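Local atomic coordinates of hypothetical protein, IPT/TIG domain protein (Bacteroides ovatus, PDB entry 4HW6), a protein that is of unknown function but probably binds carbohydrate as an auxiliary nutrient-binding protein, joining an IPT/TIG domain to a six-bladed beta-propeller. Residues N292-I297 with G317-P322. Residues are numbered along the deposited sequence; the frame is centred on the assembly and turned at random.
Sequences NGKHCI and GQHSSP. With EDO (1,2-ethanediol), chain G.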
loop_
_atom_site.group_PDB
_atom_site.type_symbol
_atom_site.label_atom_id
_atom_site.label_comp_id
_atom_site.label_asym_id
_atom_site.label_seq_id
_atom_site.Cartn_x
_atom_site.Cartn_y
_atom_site.Cartn_z
ATOM N N ASN A 292 5.479 17.833 -6.605
ATOM C CA ASN A 292 4.811 17.042 -7.628
ATOM C C ASN A 292 5.069 17.517 -9.047
ATOM O O ASN A 292 5.184 16.714 -9.952
ATOM C CB ASN A 292 3.280 16.998 -7.405
ATOM C CG ASN A 292 2.879 16.667 -5.983
ATOM O OD1 ASN A 292 2.127 17.415 -5.370
ATOM N ND2 ASN A 292 3.358 15.536 -5.449
ATOM N N GLY A 293 5.134 18.833 -9.234
ATOM C CA GLY A 293 5.371 19.424 -10.522
ATOM C C GLY A 293 6.818 19.704 -10.867
ATOM O O GLY A 293 7.092 20.034 -12.019
ATOM N N LYS A 294 7.730 19.596 -9.899
ATOM C CA LYS A 294 9.150 19.903 -10.135
ATOM C C LYS A 294 10.090 18.713 -9.981
ATOM O O LYS A 294 11.312 18.851 -10.138
ATOM C CB LYS A 294 9.633 21.034 -9.216
ATOM C CG LYS A 294 8.766 22.264 -9.224
ATOM C CD LYS A 294 8.643 22.906 -10.575
ATOM C CE LYS A 294 7.901 24.225 -10.421
ATOM N NZ LYS A 294 7.779 24.925 -11.720
ATOM N N HIS A 295 9.534 17.536 -9.722
ATOM C CA HIS A 295 10.258 16.274 -9.925
ATOM C C HIS A 295 11.351 16.064 -8.885
ATOM O O HIS A 295 12.404 15.529 -9.182
ATOM C CB HIS A 295 10.805 16.217 -11.346
ATOM C CG HIS A 295 9.815 16.665 -12.357
ATOM N ND1 HIS A 295 8.625 16.009 -12.547
ATOM C CD2 HIS A 295 9.810 17.723 -13.199
ATOM C CE1 HIS A 295 7.913 16.653 -13.461
ATOM N NE2 HIS A 295 8.620 17.689 -13.888
ATOM N N CYS A 296 11.057 16.412 -7.649
ATOM C CA CYS A 296 12.036 16.246 -6.576
ATOM C C CYS A 296 11.321 16.140 -5.250
ATOM O O CYS A 296 10.113 16.418 -5.149
ATOM C CB CYS A 296 13.079 17.349 -6.612
ATOM S SG CYS A 296 12.390 18.991 -6.512
ATOM N N ILE A 297 12.045 15.627 -4.259
ATOM C CA ILE A 297 11.536 15.481 -2.914
ATOM C C ILE A 297 12.504 16.197 -1.961
ATOM O O ILE A 297 13.724 16.007 -2.033
ATOM C CB ILE A 297 11.392 13.992 -2.502
ATOM C CG1 ILE A 297 10.413 13.252 -3.421
ATOM C CG2 ILE A 297 10.955 13.896 -1.027
ATOM C CD1 ILE A 297 10.339 11.741 -3.186
ATOM N N GLY A 317 16.200 13.697 -6.663
ATOM C CA GLY A 317 15.767 14.334 -7.886
ATOM C C GLY A 317 16.537 15.602 -8.154
ATOM O O GLY A 317 17.407 16.008 -7.377
ATOM N N GLN A 318 16.196 16.231 -9.276
ATOM C CA GLN A 318 16.683 17.558 -9.611
ATOM C C GLN A 318 15.487 18.406 -10.003
ATOM O O GLN A 318 14.713 18.053 -10.892
ATOM C CB GLN A 318 17.701 17.522 -10.741
ATOM C CG GLN A 318 18.260 18.891 -11.027
ATOM C CD GLN A 318 19.405 18.856 -12.002
ATOM O OE1 GLN A 318 20.535 18.500 -11.638
ATOM N NE2 GLN A 318 19.122 19.194 -13.242
ATOM N N HIS A 319 15.344 19.514 -9.291
ATOM C CA HIS A 319 14.258 20.457 -9.494
ATOM C C HIS A 319 14.151 20.843 -10.970
ATOM O O HIS A 319 15.131 21.293 -11.571
ATOM C CB HIS A 319 14.557 21.681 -8.638
ATOM C CG HIS A 319 13.415 22.636 -8.466
ATOM N ND1 HIS A 319 12.852 23.338 -9.510
ATOM C CD2 HIS A 319 12.824 23.094 -7.334
ATOM C CE1 HIS A 319 11.945 24.176 -9.028
ATOM N NE2 HIS A 319 11.908 24.049 -7.707
ATOM N N SER A 320 12.967 20.633 -11.531
ATOM C CA SER A 320 12.629 20.982 -12.926
ATOM C C SER A 320 13.336 20.115 -13.999
ATOM O O SER A 320 13.409 20.506 -15.165
ATOM C CB SER A 320 12.852 22.487 -13.185
ATOM O OG SER A 320 12.161 23.278 -12.209
ATOM N N SER A 321 13.836 18.939 -13.604
ATOM C CA SER A 321 14.500 18.023 -14.529
ATOM C C SER A 321 13.822 16.660 -14.449
ATOM O O SER A 321 14.258 15.780 -13.718
ATOM C CB SER A 321 15.998 17.901 -14.211
ATOM O OG SER A 321 16.659 17.140 -15.214
ATOM N N PRO A 322 12.713 16.488 -15.177
ATOM C CA PRO A 322 12.016 15.199 -15.135
ATOM C C PRO A 322 12.803 14.084 -15.812
ATOM O O PRO A 322 13.500 14.303 -16.812
ATOM C CB PRO A 322 10.710 15.482 -15.892
ATOM C CG PRO A 322 11.087 16.568 -16.861
ATOM C CD PRO A 322 12.043 17.440 -16.091
HETATM C C1 EDO G . 11.697 12.729 -20.934
HETATM O O1 EDO G . 11.465 13.818 -21.853
HETATM C C2 EDO G . 11.834 13.270 -19.512
HETATM O O2 EDO G . 13.042 14.040 -19.401
HETATM O O HOH W 1 14.230 14.738 -11.066
#
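His295 sets CG anti to its own carbonyl carbon (chi1 -44°), which brings one face of the imidazole against Pro322; His319, with CG anti to the backbone N, turns a face of its ring to the bent chain of Lys294. In the first pair CB of Pro322 sits 3.6 Å from the centroid of the His295 ring and 11° off its normal, a CH-pi contact over the face; Gly293 C lies across the other face, nearer the rim. ND1 of His295 accepts a hydrogen bond from Gly336 N, and Trp335 meets the ring edge-to-face. With an alanine here, Pro322 CB is likely to lose the ring face it packs on and Gly336 N its acceptor. In the second CH-pi pair, Lys294 CB lies over the centre of one His319 face, 3.9 Å from the centroid, with CG against CE1. The ring's rotation is fixed at both nitrogens: ND1 shares a 2.8 Å hydrogen bond with Ser320 OG, and NE2 is hydrogen-bonded to Thr271 OG1. These contacts join the turn between strands 286-291 and 296-301 of one propeller blade to the loop leaving the edge strand 313-315, last of the blade in sequence, towards the next blade. That loop folds into a type II turn from Gln318 to Ser321, whose Ser320 N donates to Lys294 O (2.8 Å, 157° at the hydrogen). Water 1 is hydrogen-bonded to His295 O (2.7 Å) and Ser321 O and accepts from Gln318 N.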